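Cow rumen GH26 endo-mannanase (Metagenome, PDB 6UEH) probably hydrolyses internal beta-1,4-mannosidic bonds in mannans and galactomannans. Local coordinates at residues Phe205-Tyr210 / Glu294-Leu299; Trp239-Pro244 / Asp283-Ala288; Lys245-Tyr250 / Gly278-Asp283; Phe269-Cys274 / Trp326-Lys331. All coordinates share one frame; numbering follows the deposited sequence.

Contact 1 (Phe205-Tyr210 / Glu294-Leu299); sequences FDFMNY and EQLQRL
The amide arm of Q295 lies over one face of the Y210 ring. The contact belongs to the parallel beta/alpha barrel of the family 26 catalytic domain: it joins the loop leaving strand 202-206 to helix 280-301 on the outside of the barrel. CG of Q295 sits 3.6 Å from the centroid of the Y210 ring, a CH-pi contact. The amide plane is tilted only 13° from the ring, so the two flat groups stack, with CD of Q295 3.4 Å from CE1 of Y210. A bend at chi2 (-52°) turns the Q295 amide back along the ring. Its OE1 is gripped twice, by R298 NH1 in the carbonyl plane and by T221 OG1 of helix 220-230. These bonds fix the amide's rotation. F207 fills the other half of the contact. Its CE1 meets CB of Q295 at 4.0 Å, while CE2 meets CD2 of L296, the next residue, and CZ meets CD1 of L299, one turn on. L306 of barrel strand 306-309 also packs against F207. A type I turn from F207 to Y210 sets both rings toward the helix. Water 1 accepts from Y210 OH at 2.8 Å and from R298 NH1 at 3.0 Å.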
# COMPACT_ATOMS: atom_id res chain seq x y z
N PHE A 205 -1.58 -11.64 13.10
CA PHE A 205 -2.62 -12.19 13.97
C PHE A 205 -3.94 -11.47 13.72
O PHE A 205 -4.03 -10.59 12.86
CB PHE A 205 -2.22 -12.05 15.44
CG PHE A 205 -0.90 -12.69 15.79
CD1 PHE A 205 0.29 -11.98 15.64
CD2 PHE A 205 -0.84 -13.99 16.27
CE1 PHE A 205 1.50 -12.56 15.97
CE2 PHE A 205 0.37 -14.57 16.60
CZ PHE A 205 1.54 -13.86 16.46
N ASP A 206 -4.97 -11.83 14.48
CA ASP A 206 -6.27 -11.17 14.39
C ASP A 206 -7.06 -11.37 15.68
O ASP A 206 -7.11 -12.48 16.21
CB ASP A 206 -7.07 -11.70 13.20
CG ASP A 206 -8.13 -10.72 12.72
OD1 ASP A 206 -9.10 -10.47 13.47
OD2 ASP A 206 -7.99 -10.19 11.60
N PHE A 207 -7.68 -10.30 16.17
CA PHE A 207 -8.38 -10.34 17.45
C PHE A 207 -9.90 -10.44 17.31
O PHE A 207 -10.63 -10.12 18.24
CB PHE A 207 -8.03 -9.10 18.27
CG PHE A 207 -6.63 -9.10 18.80
CD1 PHE A 207 -6.31 -9.76 19.97
CD2 PHE A 207 -5.62 -8.44 18.12
CE1 PHE A 207 -5.02 -9.78 20.45
CE2 PHE A 207 -4.32 -8.44 18.60
CZ PHE A 207 -4.02 -9.11 19.77
N MET A 208 -10.36 -10.92 16.16
CA MET A 208 -11.79 -10.92 15.86
C MET A 208 -12.63 -11.75 16.83
O MET A 208 -13.79 -11.44 17.09
CB MET A 208 -12.02 -11.42 14.43
CG MET A 208 -11.45 -12.80 14.15
SD MET A 208 -11.54 -13.25 12.41
CE MET A 208 -13.30 -13.21 12.15
N ASN A 209 -12.05 -12.81 17.39
CA ASN A 209 -12.82 -13.73 18.22
C ASN A 209 -12.99 -13.28 19.66
O ASN A 209 -13.69 -13.92 20.45
CB ASN A 209 -12.19 -15.13 18.18
CG ASN A 209 -12.40 -15.81 16.84
OD1 ASN A 209 -13.48 -15.72 16.26
ND2 ASN A 209 -11.36 -16.49 16.35
N TYR A 210 -12.36 -12.16 20.02
CA TYR A 210 -12.59 -11.54 21.31
C TYR A 210 -13.70 -10.50 21.18
O TYR A 210 -13.48 -9.31 21.41
CB TYR A 210 -11.32 -10.88 21.85
CG TYR A 210 -10.14 -11.81 22.03
CD1 TYR A 210 -9.95 -12.51 23.22
CD2 TYR A 210 -9.20 -11.97 21.02
CE1 TYR A 210 -8.85 -13.35 23.39
CE2 TYR A 210 -8.10 -12.80 21.18
CZ TYR A 210 -7.93 -13.49 22.36
OH TYR A 210 -6.85 -14.32 22.52
N GLU A 294 -8.84 -5.10 26.35
CA GLU A 294 -8.51 -6.06 27.40
C GLU A 294 -7.34 -6.94 26.98
O GLU A 294 -6.44 -7.21 27.76
CB GLU A 294 -9.73 -6.91 27.74
CG GLU A 294 -9.50 -7.94 28.84
CD GLU A 294 -10.75 -8.71 29.20
OE1 GLU A 294 -10.66 -9.66 30.01
OE2 GLU A 294 -11.84 -8.38 28.67
N GLN A 295 -7.35 -7.36 25.72
CA GLN A 295 -6.28 -8.20 25.19
C GLN A 295 -5.01 -7.39 24.93
O GLN A 295 -3.90 -7.86 25.20
CB GLN A 295 -6.74 -8.91 23.92
CG GLN A 295 -7.90 -9.85 24.16
CD GLN A 295 -7.63 -10.82 25.29
OE1 GLN A 295 -6.56 -11.43 25.35
NE2 GLN A 295 -8.59 -10.97 26.19
N LEU A 296 -5.18 -6.18 24.40
CA LEU A 296 -4.04 -5.31 24.11
C LEU A 296 -3.32 -4.89 25.38
O LEU A 296 -2.11 -4.67 25.38
CB LEU A 296 -4.50 -4.08 23.33
CG LEU A 296 -5.07 -4.39 21.94
CD1 LEU A 296 -5.50 -3.11 21.23
CD2 LEU A 296 -4.04 -5.16 21.11
N GLN A 297 -4.08 -4.78 26.47
CA GLN A 297 -3.52 -4.42 27.77
C GLN A 297 -2.61 -5.53 28.29
O GLN A 297 -1.56 -5.26 28.88
CB GLN A 297 -4.63 -4.13 28.78
CG GLN A 297 -4.12 -3.75 30.16
CD GLN A 297 -3.36 -2.43 30.16
OE1 GLN A 297 -3.86 -1.42 29.65
NE2 GLN A 297 -2.15 -2.44 30.71
N ARG A 298 -3.01 -6.78 28.07
CA ARG A 298 -2.20 -7.93 28.44
C ARG A 298 -0.84 -7.85 27.73
O ARG A 298 0.20 -8.10 28.34
CB ARG A 298 -2.91 -9.24 28.10
CG ARG A 298 -4.23 -9.46 28.82
CD ARG A 298 -4.91 -10.72 28.30
NE ARG A 298 -4.13 -11.91 28.61
CZ ARG A 298 -4.23 -13.06 27.95
NH1 ARG A 298 -5.06 -13.16 26.92
NH2 ARG A 298 -3.49 -14.10 28.30
N LEU A 299 -0.87 -7.50 26.45
CA LEU A 299 0.36 -7.30 25.68
C LEU A 299 1.19 -6.19 26.29
O LEU A 299 2.40 -6.34 26.48
CB LEU A 299 0.04 -6.98 24.22
CG LEU A 299 -0.62 -8.09 23.40
CD1 LEU A 299 -0.77 -7.66 21.95
CD2 LEU A 299 0.19 -9.38 23.50
O HOH W 1 -6.14 -15.28 25.07

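Contact 2 (Trp239-Pro244 / Asp283-Ala288); sequences WHINVP and DYWNEA. With ACT (acetate ion), chain D.
Y284 reaches from helix 280-301 to the chain that follows barrel strand 234-238. Its CG is anti to the backbone N (chi1 174°), which carries the ring from CB toward 239-244. Along the ring, CE2 meets V243 CG1 at 4.0 Å, and CD of P244 lies over one face near CZ. At the tip, Y284 OH donates to N242 O at 2.6 Å, with the donor tilted 26° from the carbonyl plane. I241 CD1 comes against the same hydroxyl from the opposite direction. A phenylalanine in its place would probably keep the ring packing but leave the buried N242 carbonyl without this donor.

One turn on, CB of A288 touches I241 CD1 at 3.7 Å. W285 and W239 are near parallel (25°) but slid apart, so the rings barely overlap, with W239 CZ3 3.5 Å from W285 CH2. Water 2 ties W239 NE1 to the carbonyl of A288. On the far side of the loop, H240 NE2 donates at 2.6 Å to an oxygen of an acetate, probably from the crystallisation liquor. H240 ND1 is hydrogen-bonded to D206 OD2, and H312 also binds the acetate. This is a beta/alpha-barrel loop packed on an outer helix. H240 leaves the C-terminal end of its strand, the end where glycoside hydrolases of this clan have their active site.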
# COMPACT_ATOMS: atom_id res chain seq x y z
N TRP A 239 -8.15 -6.74 12.88
CA TRP A 239 -9.28 -6.85 13.80
C TRP A 239 -10.59 -6.96 13.02
O TRP A 239 -11.30 -5.97 12.85
CB TRP A 239 -9.31 -5.64 14.74
CG TRP A 239 -10.34 -5.69 15.83
CD1 TRP A 239 -10.81 -6.80 16.48
CD2 TRP A 239 -11.04 -4.57 16.39
NE1 TRP A 239 -11.75 -6.43 17.41
CE2 TRP A 239 -11.91 -5.07 17.38
CE3 TRP A 239 -11.01 -3.19 16.15
CZ2 TRP A 239 -12.75 -4.24 18.12
CZ3 TRP A 239 -11.84 -2.37 16.89
CH2 TRP A 239 -12.70 -2.90 17.87
N HIS A 240 -10.90 -8.16 12.54
CA HIS A 240 -12.12 -8.40 11.78
C HIS A 240 -13.36 -8.41 12.67
O HIS A 240 -14.09 -9.41 12.72
CB HIS A 240 -12.04 -9.72 11.00
CG HIS A 240 -11.17 -9.66 9.78
ND1 HIS A 240 -9.80 -9.69 9.84
CD2 HIS A 240 -11.49 -9.57 8.47
CE1 HIS A 240 -9.30 -9.62 8.62
NE2 HIS A 240 -10.31 -9.55 7.77
N ILE A 241 -13.61 -7.30 13.36
CA ILE A 241 -14.73 -7.23 14.30
C ILE A 241 -16.07 -7.22 13.56
O ILE A 241 -16.33 -6.35 12.72
CB ILE A 241 -14.61 -5.99 15.23
CG1 ILE A 241 -15.83 -5.89 16.15
CG2 ILE A 241 -14.40 -4.71 14.42
CD1 ILE A 241 -15.96 -7.04 17.12
N ASN A 242 -16.91 -8.21 13.86
CA ASN A 242 -18.21 -8.34 13.22
C ASN A 242 -19.30 -7.52 13.91
O ASN A 242 -19.17 -7.14 15.07
CB ASN A 242 -18.65 -9.81 13.19
CG ASN A 242 -17.89 -10.63 12.16
OD1 ASN A 242 -16.69 -10.45 11.96
ND2 ASN A 242 -18.60 -11.54 11.50
N VAL A 243 -20.38 -7.26 13.18
CA VAL A 243 -21.59 -6.69 13.76
C VAL A 243 -22.73 -7.66 13.47
O VAL A 243 -22.64 -8.47 12.55
CB VAL A 243 -21.91 -5.30 13.18
CG1 VAL A 243 -20.79 -4.31 13.49
CG2 VAL A 243 -22.17 -5.38 11.68
N PRO A 244 -23.82 -7.59 14.26
CA PRO A 244 -24.98 -8.43 13.92
C PRO A 244 -25.58 -8.03 12.58
O PRO A 244 -25.69 -6.84 12.30
CB PRO A 244 -25.96 -8.15 15.07
CG PRO A 244 -25.12 -7.64 16.19
CD PRO A 244 -24.01 -6.88 15.53
N ASP A 283 -22.98 1.74 21.68
CA ASP A 283 -22.86 0.85 22.82
C ASP A 283 -22.19 -0.46 22.43
O ASP A 283 -21.34 -0.97 23.17
CB ASP A 283 -24.24 0.57 23.43
CG ASP A 283 -24.78 1.75 24.23
OD1 ASP A 283 -23.98 2.64 24.61
OD2 ASP A 283 -26.00 1.77 24.49
N TYR A 284 -22.57 -1.02 21.28
CA TYR A 284 -21.93 -2.25 20.81
C TYR A 284 -20.46 -2.01 20.48
O TYR A 284 -19.59 -2.78 20.90
CB TYR A 284 -22.63 -2.82 19.58
CG TYR A 284 -21.86 -4.00 19.03
CD1 TYR A 284 -21.90 -5.24 19.67
CD2 TYR A 284 -21.07 -3.88 17.89
CE1 TYR A 284 -21.18 -6.31 19.19
CE2 TYR A 284 -20.34 -4.96 17.41
CZ TYR A 284 -20.41 -6.17 18.06
OH TYR A 284 -19.69 -7.24 17.58
N TRP A 285 -20.21 -0.95 19.72
CA TRP A 285 -18.86 -0.57 19.31
C TRP A 285 -17.96 -0.42 20.53
O TRP A 285 -16.83 -0.91 20.54
CB TRP A 285 -18.93 0.73 18.48
CG TRP A 285 -17.63 1.28 17.93
CD1 TRP A 285 -17.20 2.57 17.99
CD2 TRP A 285 -16.62 0.57 17.20
NE1 TRP A 285 -15.99 2.71 17.36
CE2 TRP A 285 -15.61 1.50 16.87
CE3 TRP A 285 -16.46 -0.77 16.80
CZ2 TRP A 285 -14.46 1.14 16.16
CZ3 TRP A 285 -15.32 -1.12 16.10
CH2 TRP A 285 -14.34 -0.17 15.79
N ASN A 286 -18.47 0.22 21.58
CA ASN A 286 -17.71 0.38 22.81
C ASN A 286 -17.42 -0.94 23.52
O ASN A 286 -16.34 -1.12 24.07
CB ASN A 286 -18.45 1.33 23.76
CG ASN A 286 -18.29 2.78 23.37
OD1 ASN A 286 -17.31 3.16 22.72
ND2 ASN A 286 -19.25 3.61 23.75
N GLU A 287 -18.39 -1.86 23.49
CA GLU A 287 -18.19 -3.18 24.08
C GLU A 287 -17.10 -3.95 23.33
O GLU A 287 -16.27 -4.62 23.94
CB GLU A 287 -19.49 -3.99 24.08
CG GLU A 287 -20.51 -3.53 25.10
CD GLU A 287 -21.66 -4.52 25.24
OE1 GLU A 287 -21.49 -5.68 24.81
OE2 GLU A 287 -22.72 -4.14 25.78
N ALA A 288 -17.12 -3.86 22.01
CA ALA A 288 -16.12 -4.52 21.18
C ALA A 288 -14.73 -3.93 21.43
O ALA A 288 -13.74 -4.66 21.51
CB ALA A 288 -16.49 -4.42 19.71
C ACT D . -8.85 -9.82 4.87
O ACT D . -10.06 -9.94 5.17
OXT ACT D . -8.21 -8.96 5.51
CH3 ACT D . -8.22 -10.67 3.81
O HOH W 2 -13.49 -6.94 20.01

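Contact 3 (Lys245-Tyr250 / Gly278-Asp283); sequences KDFDSY and GTKEND
The loop 245-250 faces the first turn of helix 280-301. Residues 247-249 have helical backbone angles but lack regular helical bonds. F247 and E281 have the nearest CA atoms, 8.5 Å apart. On the other side, T279 is the N-cap: its OG1 accepts from N282 N at 3.0 Å. G278 before it has backbone angles at which a side chain would be jammed against the preceding carbonyl.

K280 carries most of the contact. Its chain is extended from CB, then bends at chi3 (60°). CG and CE run past the F247 ring in the opposite direction to that side chain, and CE lies over one face, 4.0 Å from the ring centroid. The bend places NZ among backbone carbonyls of the loop. NZ donates to F247 O at 2.8 Å and to Y250 O at 2.6 Å. The first bond is nearly along the C=O axis, and the second lies in the carbonyl plane. NZ also stays over the F247 face, 4.9 Å from the ring centroid, in a cation-pi contact. CD of K280 packs on CD2 of Y250.

E281 meets F247 from another direction. Its CD is 3.4 Å from F247 CE2, and the carboxylate and ring planes are 52° apart. The carboxylate also accepts from K270 N, which ties in a second loop. S249 OG donates to D246 OD2 from above the carboxylate plane, bracing the loop from within. Together these contacts close a barrel loop on a capped helix N-terminus, with a lysine amino group gathering the loop's carbonyls.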
# COMPACT_ATOMS: atom_id res chain seq x y z
N LYS A 245 -25.93 -9.01 11.75
CA LYS A 245 -26.59 -8.73 10.48
C LYS A 245 -27.92 -8.04 10.73
O LYS A 245 -28.21 -6.99 10.15
CB LYS A 245 -26.80 -10.01 9.68
CG LYS A 245 -25.53 -10.69 9.21
CD LYS A 245 -25.86 -11.94 8.40
CE LYS A 245 -24.62 -12.65 7.90
NZ LYS A 245 -24.96 -13.88 7.13
N ASP A 246 -28.73 -8.65 11.58
CA ASP A 246 -30.01 -8.09 11.99
C ASP A 246 -29.84 -7.28 13.27
O ASP A 246 -30.05 -7.79 14.37
CB ASP A 246 -31.05 -9.20 12.18
CG ASP A 246 -32.40 -8.67 12.62
OD1 ASP A 246 -32.69 -7.48 12.37
OD2 ASP A 246 -33.18 -9.46 13.21
N PHE A 247 -29.45 -6.02 13.12
CA PHE A 247 -29.12 -5.19 14.27
C PHE A 247 -30.36 -4.57 14.91
O PHE A 247 -30.31 -4.10 16.05
CB PHE A 247 -28.14 -4.09 13.86
CG PHE A 247 -27.43 -3.45 15.02
CD1 PHE A 247 -26.53 -4.18 15.78
CD2 PHE A 247 -27.65 -2.12 15.35
CE1 PHE A 247 -25.87 -3.60 16.85
CE2 PHE A 247 -26.99 -1.54 16.41
CZ PHE A 247 -26.10 -2.28 17.16
N ASP A 248 -31.48 -4.56 14.18
CA ASP A 248 -32.72 -4.00 14.69
C ASP A 248 -33.25 -4.80 15.88
O ASP A 248 -33.72 -4.23 16.86
CB ASP A 248 -33.79 -3.95 13.59
CG ASP A 248 -33.48 -2.91 12.52
OD1 ASP A 248 -32.73 -1.96 12.82
OD2 ASP A 248 -33.98 -3.06 11.39
N SER A 249 -33.17 -6.13 15.79
CA SER A 249 -33.69 -6.99 16.84
C SER A 249 -32.64 -7.28 17.90
O SER A 249 -32.95 -7.83 18.96
CB SER A 249 -34.21 -8.30 16.25
OG SER A 249 -33.15 -9.10 15.77
N TYR A 250 -31.39 -6.92 17.61
CA TYR A 250 -30.30 -7.15 18.55
C TYR A 250 -30.44 -6.27 19.79
O TYR A 250 -30.82 -5.11 19.71
CB TYR A 250 -28.95 -6.89 17.88
CG TYR A 250 -27.78 -6.90 18.84
CD1 TYR A 250 -27.23 -8.10 19.28
CD2 TYR A 250 -27.23 -5.71 19.31
CE1 TYR A 250 -26.16 -8.12 20.16
CE2 TYR A 250 -26.16 -5.72 20.19
CZ TYR A 250 -25.63 -6.92 20.61
OH TYR A 250 -24.57 -6.93 21.49
N GLY A 278 -25.31 7.55 22.74
CA GLY A 278 -26.71 7.28 23.00
C GLY A 278 -27.36 6.30 22.04
O GLY A 278 -28.56 6.03 22.12
N THR A 279 -26.56 5.76 21.12
CA THR A 279 -27.07 4.80 20.15
C THR A 279 -26.61 3.39 20.48
O THR A 279 -25.57 3.20 21.11
CB THR A 279 -26.60 5.14 18.72
OG1 THR A 279 -25.19 4.90 18.60
CG2 THR A 279 -26.89 6.60 18.39
N LYS A 280 -27.39 2.40 20.04
CA LYS A 280 -27.03 1.00 20.25
C LYS A 280 -25.77 0.65 19.46
O LYS A 280 -24.98 -0.19 19.89
CB LYS A 280 -28.19 0.08 19.85
CG LYS A 280 -27.96 -1.39 20.18
CD LYS A 280 -29.24 -2.19 20.00
CE LYS A 280 -29.75 -2.13 18.58
NZ LYS A 280 -31.07 -2.81 18.44
N GLU A 281 -25.59 1.30 18.31
CA GLU A 281 -24.38 1.13 17.52
C GLU A 281 -23.15 1.51 18.35
O GLU A 281 -22.15 0.80 18.36
CB GLU A 281 -24.43 1.99 16.25
CG GLU A 281 -25.22 1.37 15.10
CD GLU A 281 -26.71 1.65 15.18
OE1 GLU A 281 -27.16 2.20 16.21
OE2 GLU A 281 -27.42 1.33 14.20
N ASN A 282 -23.25 2.64 19.04
CA ASN A 282 -22.15 3.13 19.86
C ASN A 282 -21.90 2.23 21.07
O ASN A 282 -20.75 1.98 21.44
CB ASN A 282 -22.43 4.56 20.33
CG ASN A 282 -21.31 5.13 21.18
OD1 ASN A 282 -21.48 5.36 22.37
ND2 ASN A 282 -20.16 5.35 20.56
N ASP A 283 -22.98 1.74 21.68
CA ASP A 283 -22.86 0.85 22.82
C ASP A 283 -22.19 -0.46 22.43
O ASP A 283 -21.34 -0.97 23.17
CB ASP A 283 -24.24 0.57 23.43
CG ASP A 283 -24.78 1.75 24.23
OD1 ASP A 283 -23.98 2.64 24.61
OD2 ASP A 283 -26.00 1.77 24.49
O HOH W 3 -31.46 -0.61 15.77

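Contact 4 (Phe269-Cys274 / Trp326-Lys331); sequences FKTADC and WFWWGK
Two loops of the catalytic barrel meet here, one leading into helix 280-301 and the other into helix 334-351. T271, on a short 3-10 turn, makes the polar link. Its OG1 donates to W328 O at 2.6 Å from above the carbonyl plane. K331 N reaches the same oxygen from the opposite face, so this carbonyl is held from both sides. With OG1 anti to its own carbonyl carbon (chi1 -68°), T271 sets the methyl CG2 over the backbone at W329, 4.1 Å from its CA. A valine here would probably leave W328 O with K331 N but without its hydroxyl donor, and the tie between the two loops would weaken.

In the beta/alpha barrel such loops follow the strands, and here the W328 indole fills the space between them. The edge of F269 points toward the face of its six-membered ring, in a T-shaped pair with centroids 5.2 Å apart and planes at 66°. C274 SG approaches the same ring at its edge, 4.1 Å from CZ3. W328 NE1 donates to I241 O, tying in a third loop. The extended K331 chain reaches across to the other loop, where water 4 joins its NZ at 2.9 Å to the carbonyl of F269; NZ also donates to T265 O.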
# COMPACT_ATOMS: atom_id res chain seq x y z
N PHE A 269 -26.88 -2.41 10.85
CA PHE A 269 -26.01 -1.61 11.71
C PHE A 269 -25.65 -0.30 11.00
O PHE A 269 -25.06 -0.31 9.93
CB PHE A 269 -24.75 -2.41 12.05
CG PHE A 269 -23.83 -1.74 13.04
CD1 PHE A 269 -22.86 -0.84 12.62
CD2 PHE A 269 -23.89 -2.06 14.39
CE1 PHE A 269 -21.99 -0.25 13.53
CE2 PHE A 269 -23.03 -1.47 15.30
CZ PHE A 269 -22.08 -0.56 14.87
N LYS A 270 -26.05 0.83 11.60
CA LYS A 270 -25.75 2.13 11.02
C LYS A 270 -24.31 2.55 11.35
O LYS A 270 -24.02 2.94 12.48
CB LYS A 270 -26.74 3.19 11.52
CG LYS A 270 -28.16 2.98 11.03
CD LYS A 270 -29.07 4.13 11.45
CE LYS A 270 -30.49 3.92 10.94
NZ LYS A 270 -31.08 2.65 11.44
N THR A 271 -23.43 2.44 10.36
CA THR A 271 -22.00 2.67 10.56
C THR A 271 -21.69 4.03 11.20
O THR A 271 -20.91 4.10 12.15
CB THR A 271 -21.24 2.57 9.22
OG1 THR A 271 -21.28 1.22 8.75
CG2 THR A 271 -19.79 3.00 9.38
N ALA A 272 -22.32 5.08 10.69
CA ALA A 272 -22.05 6.43 11.17
C ALA A 272 -22.43 6.61 12.64
O ALA A 272 -21.87 7.46 13.33
CB ALA A 272 -22.79 7.45 10.32
N ASP A 273 -23.36 5.80 13.13
CA ASP A 273 -23.86 5.96 14.49
C ASP A 273 -22.96 5.30 15.54
O ASP A 273 -23.15 5.53 16.74
CB ASP A 273 -25.28 5.40 14.61
CG ASP A 273 -26.32 6.34 14.04
OD1 ASP A 273 -25.99 7.52 13.82
OD2 ASP A 273 -27.47 5.90 13.81
N CYS A 274 -21.99 4.51 15.11
CA CYS A 274 -21.14 3.80 16.07
C CYS A 274 -20.29 4.77 16.89
O CYS A 274 -19.78 4.41 17.95
CB CYS A 274 -20.25 2.77 15.36
SG CYS A 274 -18.83 3.46 14.49
N TRP A 326 -16.13 -2.77 1.32
CA TRP A 326 -16.63 -4.12 1.57
C TRP A 326 -16.64 -4.46 3.06
O TRP A 326 -17.19 -5.48 3.46
CB TRP A 326 -15.81 -5.16 0.80
CG TRP A 326 -14.33 -5.05 0.92
CD1 TRP A 326 -13.58 -5.20 2.06
CD2 TRP A 326 -13.40 -4.79 -0.14
NE1 TRP A 326 -12.25 -5.04 1.77
CE2 TRP A 326 -12.11 -4.78 0.43
CE3 TRP A 326 -13.53 -4.55 -1.51
CZ2 TRP A 326 -10.96 -4.55 -0.33
CZ3 TRP A 326 -12.39 -4.32 -2.26
CH2 TRP A 326 -11.12 -4.33 -1.67
N PHE A 327 -16.03 -3.60 3.87
CA PHE A 327 -16.12 -3.72 5.33
C PHE A 327 -17.10 -2.67 5.86
O PHE A 327 -17.23 -1.60 5.27
CB PHE A 327 -14.75 -3.55 5.97
CG PHE A 327 -13.83 -4.71 5.77
CD1 PHE A 327 -14.29 -6.01 5.90
CD2 PHE A 327 -12.50 -4.52 5.43
CE1 PHE A 327 -13.45 -7.09 5.71
CE2 PHE A 327 -11.65 -5.59 5.23
CZ PHE A 327 -12.12 -6.88 5.38
N TRP A 328 -17.78 -2.98 6.97
CA TRP A 328 -18.84 -2.10 7.45
C TRP A 328 -18.33 -0.72 7.86
O TRP A 328 -19.05 0.27 7.75
CB TRP A 328 -19.61 -2.74 8.62
CG TRP A 328 -18.82 -2.96 9.89
CD1 TRP A 328 -18.24 -4.13 10.30
CD2 TRP A 328 -18.56 -2.00 10.92
NE1 TRP A 328 -17.62 -3.95 11.52
CE2 TRP A 328 -17.81 -2.65 11.92
CE3 TRP A 328 -18.89 -0.65 11.10
CZ2 TRP A 328 -17.37 -2.00 13.08
CZ3 TRP A 328 -18.46 -0.00 12.25
CH2 TRP A 328 -17.71 -0.68 13.22
N TRP A 329 -17.08 -0.64 8.31
CA TRP A 329 -16.55 0.64 8.78
C TRP A 329 -16.27 1.64 7.65
O TRP A 329 -15.97 2.80 7.92
CB TRP A 329 -15.29 0.42 9.62
CG TRP A 329 -14.27 -0.51 9.04
CD1 TRP A 329 -13.36 -0.23 8.06
CD2 TRP A 329 -14.04 -1.87 9.43
NE1 TRP A 329 -12.58 -1.34 7.80
CE2 TRP A 329 -12.98 -2.36 8.63
CE3 TRP A 329 -14.62 -2.73 10.36
CZ2 TRP A 329 -12.50 -3.66 8.74
CZ3 TRP A 329 -14.14 -4.02 10.47
CH2 TRP A 329 -13.09 -4.48 9.67
N GLY A 330 -16.38 1.19 6.40
CA GLY A 330 -16.17 2.08 5.27
C GLY A 330 -17.46 2.41 4.55
O GLY A 330 -17.48 3.17 3.58
N LYS A 331 -18.55 1.83 5.04
CA LYS A 331 -19.86 1.90 4.39
C LYS A 331 -20.44 3.31 4.33
O LYS A 331 -21.22 3.63 3.44
CB LYS A 331 -20.83 0.97 5.12
CG LYS A 331 -22.16 0.74 4.42
CD LYS A 331 -23.00 -0.24 5.23
CE LYS A 331 -24.34 -0.52 4.57
NZ LYS A 331 -25.12 -1.51 5.36
O HOH W 4 -26.00 0.37 7.43

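Overall arrangement
All four contacts lie in the family 26 barrel domain, away from the calcium-binding N-terminal domain. Helix 280-301 serves contacts 1, 2 and 3: its start is used by contact 3, the next turn by contact 2 and a later part by contact 1. Along the chain, contact 3 falls within the span of contact 2, and contact 2 within that of contact 1, while contact 4 crosses all three. The centres of contacts 2 and 3 are about 10 Å apart, and those of contacts 1 and 3 about 23 Å. Contact 4 touches contacts 2 and 3 but not contact 1. One outer helix thus collects loops following successive parallel strands.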